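Local structure of rutinosidase (Aspergillus niger, 6I1A) at residues A49-W53 and E150-H154; A98-D102 and Q169-V174; V143-I148 and N193-N199; Y156-N160 and H214-V219. The protein is a secreted family 5 glycosyl hydrolase that releases the disaccharide rutinose from flavonoid glycosides and may also act as an exo-1,3-beta-glucanase. One frame throughout, in Å; residues are numbered along the deposited sequence. Where two conformers were deposited one is given.

Interaction 1 (A49-W53 and E150-H154). With EDO (1,2-ethanediol), chain V; EDO (1,2-ethanediol), chain I.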
# COMPACT_ATOMS: atom_id res chain seq x y z
N ALA A 49 17.74 9.73 -24.84
CA ALA A 49 16.53 8.88 -24.86
C ALA A 49 16.22 8.36 -23.45
O ALA A 49 17.14 8.08 -22.66
CB ALA A 49 16.78 7.72 -25.81
N SER A 50 14.96 8.13 -23.20
CA SER A 50 14.47 7.55 -21.93
C SER A 50 14.56 6.04 -21.95
O SER A 50 14.56 5.45 -20.87
CB SER A 50 13.10 7.97 -21.60
OG SER A 50 12.18 7.49 -22.58
N ASP A 51 14.67 5.41 -23.14
CA ASP A 51 14.43 3.96 -23.31
C ASP A 51 15.43 3.35 -24.29
O ASP A 51 16.10 4.08 -25.05
CB ASP A 51 12.99 3.73 -23.73
CG ASP A 51 12.50 4.49 -24.95
OD1 ASP A 51 13.36 5.22 -25.61
OD2 ASP A 51 11.28 4.38 -25.28
N GLU A 52 15.56 2.04 -24.24
CA GLU A 52 16.42 1.28 -25.16
C GLU A 52 15.94 1.58 -26.59
O GLU A 52 16.82 1.72 -27.49
CB GLU A 52 16.37 -0.22 -24.84
CG GLU A 52 17.19 -1.05 -25.79
CD GLU A 52 17.26 -2.53 -25.52
OE1 GLU A 52 16.88 -2.97 -24.42
OE2 GLU A 52 17.75 -3.23 -26.45
N TRP A 53 14.65 1.58 -26.81
CA TRP A 53 14.03 1.89 -28.14
C TRP A 53 14.66 3.15 -28.72
O TRP A 53 15.20 3.14 -29.84
CB TRP A 53 12.53 2.01 -27.96
CG TRP A 53 11.76 2.25 -29.23
CD1 TRP A 53 11.67 3.41 -29.92
CD2 TRP A 53 10.83 1.33 -29.86
NE1 TRP A 53 10.79 3.28 -30.97
CE2 TRP A 53 10.26 2.02 -30.96
CE3 TRP A 53 10.47 0.00 -29.64
CZ2 TRP A 53 9.35 1.40 -31.82
CZ3 TRP A 53 9.52 -0.58 -30.46
CH2 TRP A 53 8.99 0.11 -31.53
N GLU A 150 8.79 -2.50 -23.58
CA GLU A 150 9.11 -2.38 -25.03
C GLU A 150 9.71 -0.98 -25.23
O GLU A 150 10.74 -0.84 -25.90
CB GLU A 150 7.89 -2.47 -25.96
CG GLU A 150 8.28 -2.16 -27.42
CD GLU A 150 7.13 -2.37 -28.38
OE1 GLU A 150 6.15 -1.60 -28.42
OE2 GLU A 150 7.20 -3.40 -29.12
N ALA A 151 9.02 0.05 -24.77
CA ALA A 151 9.41 1.47 -24.96
C ALA A 151 8.54 2.37 -24.10
O ALA A 151 7.37 2.05 -23.80
CB ALA A 151 9.27 1.88 -26.40
N THR A 152 9.11 3.54 -23.77
CA THR A 152 8.35 4.57 -23.05
C THR A 152 7.08 4.91 -23.79
O THR A 152 7.14 5.19 -25.03
CB THR A 152 9.21 5.81 -22.80
OG1 THR A 152 10.39 5.41 -22.15
CG2 THR A 152 8.46 6.83 -21.97
N GLY A 153 5.93 4.91 -23.14
CA GLY A 153 4.66 5.30 -23.74
C GLY A 153 3.99 4.21 -24.54
O GLY A 153 2.90 4.49 -25.06
N HIS A 154 4.48 2.96 -24.55
CA HIS A 154 3.87 1.86 -25.33
C HIS A 154 3.05 0.94 -24.42
O HIS A 154 3.65 0.22 -23.60
CB HIS A 154 4.90 1.03 -26.09
CG HIS A 154 5.63 1.74 -27.18
ND1 HIS A 154 6.25 1.00 -28.20
CD2 HIS A 154 5.88 3.03 -27.43
CE1 HIS A 154 6.88 1.86 -28.98
NE2 HIS A 154 6.67 3.11 -28.59
C1 EDO V . 6.55 -4.18 -32.17
O1 EDO V . 5.73 -4.76 -33.22
C2 EDO V . 6.57 -2.67 -32.01
O2 EDO V . 5.45 -2.04 -31.27
C1 EDO I . 11.36 4.80 -18.74
O1 EDO I . 10.47 4.21 -19.64
C2 EDO I . 10.73 5.94 -18.11
O2 EDO I . 10.53 7.03 -19.01
O HOH W 1 9.41 5.77 -26.65
O HOH W 2 12.91 0.27 -24.79
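Trp-53 lies against Glu-150, Ala-151 and His-154. It sits in the first turn of helix 52-59, and its CG is anti to the backbone N (chi1 -177°), which sends the indole along the 150-154 loop. CB meets the methyl of Ala-151, CB to CB 3.6 Å. Ala-151 CB also lies 3.8 Å from Trp-53 CG and CD2, oblique to the ring. Further out, CZ3 runs beside the chain of Glu-150, 3.6 Å from its CD. At the tip, CH2 is 3.7 Å from CE1 of His-154, and C2 of an ethanediol molecule lies at the ring edge. The imidazole turns its edge to a face of the indole. This is a T-shaped pair with planes at 73°.

His-154 ND1 donates to Glu-150 OE1 at 2.6 Å, almost straight at 177°, in the imidazole plane. Ala-151 CB covers the centre of one imidazole face. Tyr-97 OH and Gly-141 N hold Glu-150 OE2.

Beside the rings the contact is polar. Thr-152 N donates to Asp-51 OD2 at 2.8 Å, on the lone pair away from OD1. Water 1 links OD2 to the Thr-152 carbonyl. OD1 caps the helix at Gly-54 N. Ser-50 OG and Thr-152 OG1 form a hydrogen bond of 2.8 Å. Residues 151-154 form a type II turn.

Asp-51 thus serves as helix N-cap and as acceptor for the turn. The Glu-150 carboxylate fixes the rotation of the imidazole that meets Trp-53, and its negative charge would probably make that ring more basic.

Interaction 2 (A98-D102 and Q169-V174)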
# COMPACT_ATOMS: atom_id res chain seq x y z
N ALA A 98 12.97 -8.91 -28.88
CA ALA A 98 13.72 -8.80 -30.15
C ALA A 98 14.89 -9.76 -30.17
O ALA A 98 15.51 -9.98 -31.23
CB ALA A 98 14.15 -7.38 -30.38
N ALA A 99 15.29 -10.36 -29.04
CA ALA A 99 16.27 -11.44 -29.00
C ALA A 99 15.69 -12.65 -29.78
O ALA A 99 16.48 -13.53 -30.23
CB ALA A 99 16.59 -11.81 -27.58
N TRP A 100 14.37 -12.77 -29.78
CA TRP A 100 13.65 -14.01 -30.14
C TRP A 100 13.02 -13.89 -31.50
O TRP A 100 12.95 -14.93 -32.23
CB TRP A 100 12.65 -14.39 -29.03
CG TRP A 100 13.31 -14.53 -27.70
CD1 TRP A 100 13.33 -13.59 -26.69
CD2 TRP A 100 14.10 -15.63 -27.24
NE1 TRP A 100 14.05 -14.06 -25.65
CE2 TRP A 100 14.55 -15.30 -25.94
CE3 TRP A 100 14.45 -16.88 -27.76
CZ2 TRP A 100 15.34 -16.18 -25.20
CZ3 TRP A 100 15.23 -17.72 -27.02
CH2 TRP A 100 15.67 -17.37 -25.74
N ILE A 101 12.49 -12.74 -31.84
CA ILE A 101 11.81 -12.49 -33.15
C ILE A 101 12.25 -11.15 -33.66
O ILE A 101 12.57 -10.24 -32.87
CB ILE A 101 10.31 -12.58 -33.03
CG1 ILE A 101 9.67 -11.41 -32.30
CG2 ILE A 101 9.88 -13.96 -32.53
CD1 ILE A 101 8.12 -11.35 -32.49
N ASP A 102 12.27 -10.99 -34.98
CA ASP A 102 12.69 -9.74 -35.61
C ASP A 102 11.48 -9.15 -36.32
O ASP A 102 11.17 -9.60 -37.48
CB ASP A 102 13.83 -10.04 -36.57
CG ASP A 102 14.39 -8.82 -37.21
OD1 ASP A 102 13.75 -7.78 -37.19
OD2 ASP A 102 15.55 -8.95 -37.69
N GLN A 169 4.58 -16.28 -30.76
CA GLN A 169 5.75 -16.64 -31.59
C GLN A 169 7.04 -16.53 -30.79
O GLN A 169 7.94 -17.41 -30.85
CB GLN A 169 5.79 -15.80 -32.87
CG GLN A 169 4.67 -16.18 -33.83
CD GLN A 169 4.80 -15.43 -35.13
OE1 GLN A 169 5.89 -15.16 -35.59
NE2 GLN A 169 3.66 -15.13 -35.71
N VAL A 170 7.14 -15.49 -29.96
CA VAL A 170 8.35 -15.33 -29.09
C VAL A 170 8.43 -16.52 -28.15
O VAL A 170 9.52 -17.12 -27.99
CB VAL A 170 8.20 -14.02 -28.30
CG1 VAL A 170 9.19 -13.96 -27.11
CG2 VAL A 170 8.36 -12.81 -29.20
N ILE A 171 7.33 -16.88 -27.53
CA ILE A 171 7.30 -17.99 -26.58
C ILE A 171 7.64 -19.29 -27.28
O ILE A 171 8.39 -20.10 -26.70
CB ILE A 171 5.96 -18.04 -25.85
CG1 ILE A 171 5.73 -16.83 -24.94
CG2 ILE A 171 5.79 -19.36 -25.14
CD1 ILE A 171 6.88 -16.30 -24.18
N ASP A 172 7.18 -19.50 -28.51
CA ASP A 172 7.60 -20.71 -29.23
C ASP A 172 9.12 -20.75 -29.38
O ASP A 172 9.74 -21.87 -29.30
CB ASP A 172 6.97 -20.77 -30.62
CG ASP A 172 5.51 -21.18 -30.62
OD1 ASP A 172 5.04 -21.76 -29.63
OD2 ASP A 172 4.82 -20.92 -31.66
N GLN A 173 9.76 -19.63 -29.65
CA GLN A 173 11.24 -19.59 -29.79
C GLN A 173 11.90 -19.91 -28.46
O GLN A 173 12.92 -20.64 -28.46
CB GLN A 173 11.71 -18.24 -30.34
CG GLN A 173 11.25 -17.98 -31.74
CD GLN A 173 11.83 -19.00 -32.70
OE1 GLN A 173 13.03 -19.30 -32.68
NE2 GLN A 173 10.95 -19.47 -33.57
N VAL A 174 11.36 -19.42 -27.36
CA VAL A 174 11.96 -19.71 -26.03
C VAL A 174 11.81 -21.20 -25.73
O VAL A 174 12.76 -21.85 -25.26
CB VAL A 174 11.37 -18.83 -24.92
CG1 VAL A 174 11.98 -19.21 -23.58
CG2 VAL A 174 11.61 -17.36 -25.25
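Trp-100 packs its indole against Val-174, and this is the tight part of the contact. The CG2 methyl of Val-174 stands over the centre of the six-membered ring, 3.6 Å from the centroid and 11° off the normal, a CH-pi contact. Ala-99 CB lies on the opposite face, nearer the rim. The Trp-100 torsion (chi1 -56°) leaves CG beside its own backbone N and runs the ring along the helix toward its C-terminal end. NE1 is hydrogen-bonded to Thr-95 OG1, and Phe-177 makes an edge-to-face pair with the indole.

Val-170 splits its two methyls: CG1 is 4.0 Å from Trp-100 CB, while CG2 is 3.6 Å from Ile-101 CD1. In the TIM barrel, the 98-102 loop follows strand 90-95, and helix 161-179 comes after the adjacent strand 131-136. Thr-136 of that strand touches Val-170 and Val-174, so the helix packs on the strand; Ile-134 touches Trp-100.

The solvent side is looser. Gln-173 bends at chi2 (-62°) and runs past Trp-100 in the opposite direction, its CG 3.5 Å from Trp-100 O. Exposed Gln-169 adds little: Ile-101 CG2 comes within 4.2 Å of its carbonyl carbon C.

Interaction 3 (V143-I148 and N193-N199). With NAG (2-acetamido-2-deoxy-beta-D-glucopyranose), chain F; EDO (1,2-ethanediol), chain I; EDO (1,2-ethanediol), chain K; EDO (1,2-ethanediol), chain O.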
# COMPACT_ATOMS: atom_id res chain seq x y z
N VAL A 143 4.00 -3.58 -22.74
CA VAL A 143 3.12 -4.13 -21.70
C VAL A 143 2.96 -3.19 -20.48
O VAL A 143 2.16 -3.56 -19.60
CB VAL A 143 3.56 -5.51 -21.20
CG1 VAL A 143 3.62 -6.54 -22.34
CG2 VAL A 143 4.88 -5.47 -20.51
N ASN A 144 3.66 -2.06 -20.44
CA ASN A 144 3.53 -1.21 -19.24
C ASN A 144 3.92 0.24 -19.48
O ASN A 144 4.11 1.00 -18.50
CB ASN A 144 4.38 -1.76 -18.09
CG ASN A 144 5.80 -2.05 -18.53
OD1 ASN A 144 6.37 -1.36 -19.37
ND2 ASN A 144 6.42 -3.04 -17.88
N GLY A 145 4.03 0.71 -20.73
CA GLY A 145 4.38 2.12 -20.98
C GLY A 145 5.79 2.47 -20.58
O GLY A 145 6.14 3.65 -20.59
N LEU A 146 6.65 1.53 -20.21
CA LEU A 146 8.00 1.79 -19.73
C LEU A 146 8.99 1.17 -20.71
O LEU A 146 8.62 0.22 -21.46
CB LEU A 146 8.25 1.21 -18.34
CG LEU A 146 7.34 1.79 -17.26
CD1 LEU A 146 7.43 0.94 -16.02
CD2 LEU A 146 7.68 3.28 -16.96
N THR A 147 10.27 1.59 -20.62
CA THR A 147 11.30 0.99 -21.51
C THR A 147 11.33 -0.53 -21.35
O THR A 147 11.49 -1.27 -22.37
CB THR A 147 12.70 1.57 -21.18
OG1 THR A 147 13.66 1.00 -22.08
CG2 THR A 147 13.11 1.38 -19.74
N ILE A 148 11.15 -1.04 -20.15
CA ILE A 148 11.31 -2.47 -19.87
C ILE A 148 10.20 -3.26 -20.61
O ILE A 148 10.46 -4.43 -20.95
CB ILE A 148 11.32 -2.78 -18.39
CG1 ILE A 148 10.13 -2.19 -17.66
CG2 ILE A 148 12.63 -2.27 -17.78
CD1 ILE A 148 9.90 -2.75 -16.24
N ASN A 193 6.65 -9.67 -17.91
CA ASN A 193 7.25 -8.95 -16.76
C ASN A 193 6.51 -7.66 -16.53
O ASN A 193 6.40 -6.82 -17.45
CB ASN A 193 8.71 -8.66 -17.05
CG ASN A 193 9.36 -7.95 -15.88
OD1 ASN A 193 9.68 -8.60 -14.89
ND2 ASN A 193 9.55 -6.63 -15.99
N GLU A 194 5.93 -7.47 -15.34
CA GLU A 194 5.31 -6.22 -14.87
C GLU A 194 4.35 -5.63 -15.90
O GLU A 194 4.42 -4.43 -16.21
CB GLU A 194 6.39 -5.23 -14.41
CG GLU A 194 7.19 -5.72 -13.25
CD GLU A 194 8.24 -4.72 -12.78
OE1 GLU A 194 8.30 -3.57 -13.25
OE2 GLU A 194 8.96 -5.08 -11.76
N PRO A 195 3.34 -6.41 -16.36
CA PRO A 195 2.30 -5.80 -17.18
C PRO A 195 1.52 -4.78 -16.34
O PRO A 195 1.20 -5.03 -15.16
CB PRO A 195 1.42 -7.01 -17.57
CG PRO A 195 1.64 -8.00 -16.44
CD PRO A 195 3.07 -7.81 -16.03
N ALA A 196 1.17 -3.65 -16.94
CA ALA A 196 0.44 -2.57 -16.24
C ALA A 196 -0.28 -1.73 -17.28
O ALA A 196 0.38 -1.26 -18.20
CB ALA A 196 1.39 -1.77 -15.42
N ASP A 197 -1.59 -1.56 -17.09
CA ASP A 197 -2.41 -0.76 -18.00
C ASP A 197 -2.92 0.50 -17.34
O ASP A 197 -3.73 1.24 -18.01
CB ASP A 197 -3.60 -1.53 -18.58
CG ASP A 197 -4.62 -1.88 -17.55
OD1 ASP A 197 -4.27 -1.92 -16.37
OD2 ASP A 197 -5.79 -2.17 -17.93
N ASN A 198 -2.58 0.80 -16.08
CA ASN A 198 -3.19 1.95 -15.36
C ASN A 198 -2.11 2.80 -14.72
O ASN A 198 -2.41 3.50 -13.71
CB ASN A 198 -4.18 1.49 -14.34
CG ASN A 198 -5.04 2.62 -13.83
OD1 ASN A 198 -5.44 3.50 -14.61
ND2 ASN A 198 -5.29 2.64 -12.50
N ASN A 199 -0.92 2.86 -15.29
CA ASN A 199 0.24 3.57 -14.70
C ASN A 199 0.61 4.84 -15.48
O ASN A 199 1.78 5.26 -15.41
CB ASN A 199 1.42 2.61 -14.54
CG ASN A 199 1.92 2.06 -15.86
OD1 ASN A 199 1.09 1.58 -16.63
ND2 ASN A 199 3.21 2.11 -16.08
C1 NAG F . -6.07 3.73 -11.94
C2 NAG F . -7.04 3.23 -10.86
C3 NAG F . -7.68 4.49 -10.18
C4 NAG F . -6.61 5.42 -9.66
C5 NAG F . -5.73 5.85 -10.81
C6 NAG F . -4.63 6.77 -10.38
C7 NAG F . -8.07 1.06 -11.23
C8 NAG F . -9.26 0.32 -11.82
N2 NAG F . -8.04 2.36 -11.42
O3 NAG F . -8.45 4.02 -9.04
O4 NAG F . -7.27 6.65 -9.19
O5 NAG F . -5.14 4.63 -11.36
O6 NAG F . -3.94 7.36 -11.48
O7 NAG F . -7.15 0.44 -10.67
C1 EDO I . 11.36 4.80 -18.74
O1 EDO I . 10.47 4.21 -19.64
C2 EDO I . 10.73 5.94 -18.11
O2 EDO I . 10.53 7.03 -19.01
C1 EDO K . 10.27 -1.29 -11.61
O1 EDO K . 10.33 -2.08 -12.76
C2 EDO K . 10.49 -2.14 -10.40
O2 EDO K . 9.36 -3.00 -10.08
C1 EDO O . 5.55 6.21 -18.81
O1 EDO O . 6.01 7.40 -18.18
C2 EDO O . 4.62 5.57 -17.86
O2 EDO O . 3.61 6.43 -17.34
O HOH W 3 8.47 -5.17 -18.41
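In the loops that follow strands 131-136 and 187-190 of the TIM barrel, Val-143 and Asn-144 run beside Glu-194 to Ala-196. Asn-193, Glu-194 and Pro-195 spell the Asn-Glu-Pro sequence familiar in family 5 glycosyl hydrolases.

Ala-196 N donates to Val-143 O at 2.8 Å, nearly straight (167°) and in the carbonyl plane. Next to this bond, Asn-144 CA sends its C-H to Ala-196 O, with CA to O 3.3 Å.

Asn-144 works at both ends of its amide. Its CG sits between the backbone N and the carbonyl carbon (chi1 50°), which folds the amide back on its own loop. OD1 accepts from Leu-146 N at 3.0 Å, an Asx turn. ND2 reaches across to Glu-194 O at 3.0 Å, approaching from well above the carbonyl plane. Water 3 bridges Asn-193 O and Asn-193 ND2, and weakly joins Asn-144 ND2. From the other loop, Asn-199 ND2 donates to Asn-144 O at 2.8 Å, 174° at the hydrogen. Trp-155 NE1 binds the other end of that amide, OD1, and so fixes its rotation.

Ile-148 CD1 touches Glu-194 OE1 at 3.5 Å. Both Glu-194 carboxylate oxygens take hydrogen bonds from one ethanediol, and OE2 is also hydrogen-bonded to His-266 ND1. Arg-92 holds Asn-193 OD1. Asn-198 carries an N-linked glycan.

Asn-193 and Glu-194 both touch Glu-303 on strand 299-308. In family 5 enzymes such a pair, the glutamate of Asn-Glu-Pro after strand 4 and a second on strand 7, lines the active-site cleft; the same is probable here.

Interaction 4 (Y156-N160 and H214-V219). With NAG (2-acetamido-2-deoxy-beta-D-glucopyranose), chain D.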
# COMPACT_ATOMS: atom_id res chain seq x y z
N TYR A 156 0.47 -0.78 -26.24
CA TYR A 156 -0.32 -1.31 -27.35
C TYR A 156 -0.57 -2.81 -27.27
O TYR A 156 -1.50 -3.32 -27.95
CB TYR A 156 0.35 -0.99 -28.71
CG TYR A 156 0.66 0.49 -28.92
CD1 TYR A 156 -0.39 1.37 -29.22
CD2 TYR A 156 1.91 1.04 -28.78
CE1 TYR A 156 -0.14 2.73 -29.45
CE2 TYR A 156 2.18 2.39 -29.00
CZ TYR A 156 1.12 3.23 -29.30
OH TYR A 156 1.37 4.58 -29.46
N TRP A 157 0.20 -3.54 -26.49
CA TRP A 157 0.03 -5.00 -26.38
C TRP A 157 -1.38 -5.39 -25.93
O TRP A 157 -1.94 -6.40 -26.39
CB TRP A 157 1.06 -5.53 -25.42
CG TRP A 157 1.03 -7.01 -25.15
CD1 TRP A 157 1.69 -7.96 -25.87
CD2 TRP A 157 0.43 -7.67 -24.03
NE1 TRP A 157 1.49 -9.19 -25.30
CE2 TRP A 157 0.76 -9.04 -24.14
CE3 TRP A 157 -0.31 -7.26 -22.93
CZ2 TRP A 157 0.31 -10.01 -23.25
CZ3 TRP A 157 -0.70 -8.21 -22.01
CH2 TRP A 157 -0.37 -9.55 -22.13
N PHE A 158 -1.95 -4.65 -24.98
CA PHE A 158 -3.24 -4.99 -24.40
C PHE A 158 -4.35 -5.05 -25.47
O PHE A 158 -4.49 -4.08 -26.26
CB PHE A 158 -3.66 -4.01 -23.30
CG PHE A 158 -2.81 -4.17 -22.06
CD1 PHE A 158 -3.19 -5.07 -21.09
CD2 PHE A 158 -1.71 -3.36 -21.85
CE1 PHE A 158 -2.38 -5.28 -19.98
CE2 PHE A 158 -0.94 -3.53 -20.71
CZ PHE A 158 -1.30 -4.47 -19.77
N TYR A 159 -5.13 -6.12 -25.44
CA TYR A 159 -6.39 -6.33 -26.23
C TYR A 159 -6.09 -6.36 -27.73
O TYR A 159 -7.01 -6.16 -28.54
CB TYR A 159 -7.39 -5.20 -25.95
CG TYR A 159 -7.45 -4.77 -24.51
CD1 TYR A 159 -7.73 -5.67 -23.51
CD2 TYR A 159 -7.22 -3.45 -24.15
CE1 TYR A 159 -7.79 -5.28 -22.17
CE2 TYR A 159 -7.27 -3.03 -22.83
CZ TYR A 159 -7.51 -3.96 -21.83
OH TYR A 159 -7.51 -3.51 -20.53
N ASN A 160 -4.85 -6.62 -28.12
CA ASN A 160 -4.43 -6.53 -29.53
C ASN A 160 -4.00 -7.91 -30.02
O ASN A 160 -2.99 -8.47 -29.55
CB ASN A 160 -3.41 -5.44 -29.70
CG ASN A 160 -2.88 -5.29 -31.11
OD1 ASN A 160 -2.44 -6.25 -31.76
ND2 ASN A 160 -2.92 -4.04 -31.56
N HIS A 214 -9.82 -5.27 -16.29
CA HIS A 214 -9.87 -5.45 -17.75
C HIS A 214 -8.47 -5.86 -18.26
O HIS A 214 -8.35 -6.80 -19.06
CB HIS A 214 -10.31 -4.12 -18.36
CG HIS A 214 -10.64 -4.10 -19.80
ND1 HIS A 214 -9.96 -3.27 -20.70
CD2 HIS A 214 -11.60 -4.73 -20.50
CE1 HIS A 214 -10.50 -3.41 -21.90
NE2 HIS A 214 -11.47 -4.35 -21.82
N GLY A 215 -7.43 -5.13 -17.87
CA GLY A 215 -6.07 -5.50 -18.27
C GLY A 215 -5.70 -6.85 -17.73
O GLY A 215 -5.04 -7.62 -18.43
N ALA A 216 -6.06 -7.15 -16.49
CA ALA A 216 -5.75 -8.45 -15.88
C ALA A 216 -6.40 -9.60 -16.64
O ALA A 216 -5.78 -10.69 -16.79
CB ALA A 216 -6.20 -8.47 -14.46
N ALA A 217 -7.58 -9.41 -17.22
CA ALA A 217 -8.23 -10.46 -18.02
C ALA A 217 -7.40 -10.74 -19.27
O ALA A 217 -7.32 -11.92 -19.70
CB ALA A 217 -9.66 -10.04 -18.38
N TRP A 218 -6.81 -9.73 -19.90
CA TRP A 218 -6.00 -9.95 -21.11
C TRP A 218 -4.72 -10.69 -20.67
O TRP A 218 -4.25 -11.58 -21.35
CB TRP A 218 -5.71 -8.64 -21.84
CG TRP A 218 -5.16 -8.88 -23.18
CD1 TRP A 218 -3.86 -8.83 -23.57
CD2 TRP A 218 -5.90 -9.30 -24.33
NE1 TRP A 218 -3.73 -9.14 -24.89
CE2 TRP A 218 -4.97 -9.44 -25.39
CE3 TRP A 218 -7.26 -9.49 -24.60
CZ2 TRP A 218 -5.34 -9.81 -26.68
CZ3 TRP A 218 -7.60 -9.86 -25.87
CH2 TRP A 218 -6.67 -10.00 -26.90
N VAL A 219 -4.11 -10.25 -19.56
CA VAL A 219 -2.91 -10.96 -19.08
C VAL A 219 -3.27 -12.43 -18.84
O VAL A 219 -2.46 -13.32 -19.17
CB VAL A 219 -2.37 -10.30 -17.80
CG1 VAL A 219 -1.30 -11.17 -17.17
CG2 VAL A 219 -1.85 -8.90 -18.12
C1 NAG D . -2.27 -3.71 -32.83
C2 NAG D . -3.14 -3.57 -34.08
C3 NAG D . -2.20 -3.10 -35.20
C4 NAG D . -1.50 -1.84 -34.79
C5 NAG D . -0.69 -1.98 -33.50
C6 NAG D . -0.15 -0.65 -32.96
C7 NAG D . -5.07 -5.00 -34.37
C8 NAG D . -5.48 -6.37 -34.78
N2 NAG D . -3.77 -4.80 -34.43
O3 NAG D . -3.02 -2.74 -36.36
O4 NAG D . -0.52 -1.46 -35.80
O5 NAG D . -1.59 -2.51 -32.51
O6 NAG D . 0.79 -1.00 -31.93
O7 NAG D . -5.84 -4.10 -34.01
O HOH W 4 -1.44 -9.11 -26.66
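Trp-218 meets Trp-157 and Tyr-159 in an aromatic cluster that also includes His-214. It joins helix 213-233 of the TIM barrel to the loop before helix 161-179.

Ring contacts come first. The five-membered ring of Trp-218 turns its edge to the face of Trp-157, a T-shaped pair with planes at 84° and centroids 4.9 Å apart. Trp-218 CD1 touches Trp-157 CZ3 at 3.6 Å. The Trp-218 chi1 of -168°, with CG opposite the backbone N, carries the indole to the turn. Trp-157 NE1 is hydrogen-bonded to Ser-167 OG on helix 161-179.

Backbone-to-ring contacts are as close. Residues 157-160 make a type II turn, and its peptides lie over one face of Trp-218. Tyr-159 CA stands 3.4 Å above the centroid of the six-membered ring, 6° off the normal, a CH-pi contact. The Tyr-159 ring was deposited in two conformers, so its very short approach to His-214 is doubtful.

Apolar contacts involve Val-219 CG2, 4.1 Å from both Trp-157 CZ3 and Phe-158 CE1.

Polar links are few. Asn-160 caps the following helix through OD1 to His-163 N, and its ND2 carries a glycan. Water 4 accepts from Trp-218 NE1 at 2.9 Å and donates to Trp-157 O at 2.8 Å.

In the fold
Interactions 1, 3 and 4 share the long loop between strand 131-136 and helix 161-179. Interaction 3 is central, its centre about 11 Å from the centres of interactions 1 and 4. Gly-153 N and Gly-145 O, 2.9 Å apart, probably bond interactions 1 and 3, and one ethanediol touches both. Phe-158 CE2 lies 3.3 Å from Val-143 O, joining interaction 4 to interaction 3. Interaction 3 holds Glu-194 and is the one most clearly linked to the probable substrate cleft. Interaction 2 stands apart, its centre about 19 Å from each of the others, on the flank of the barrel. Glycans are attached within interactions 3 and 4.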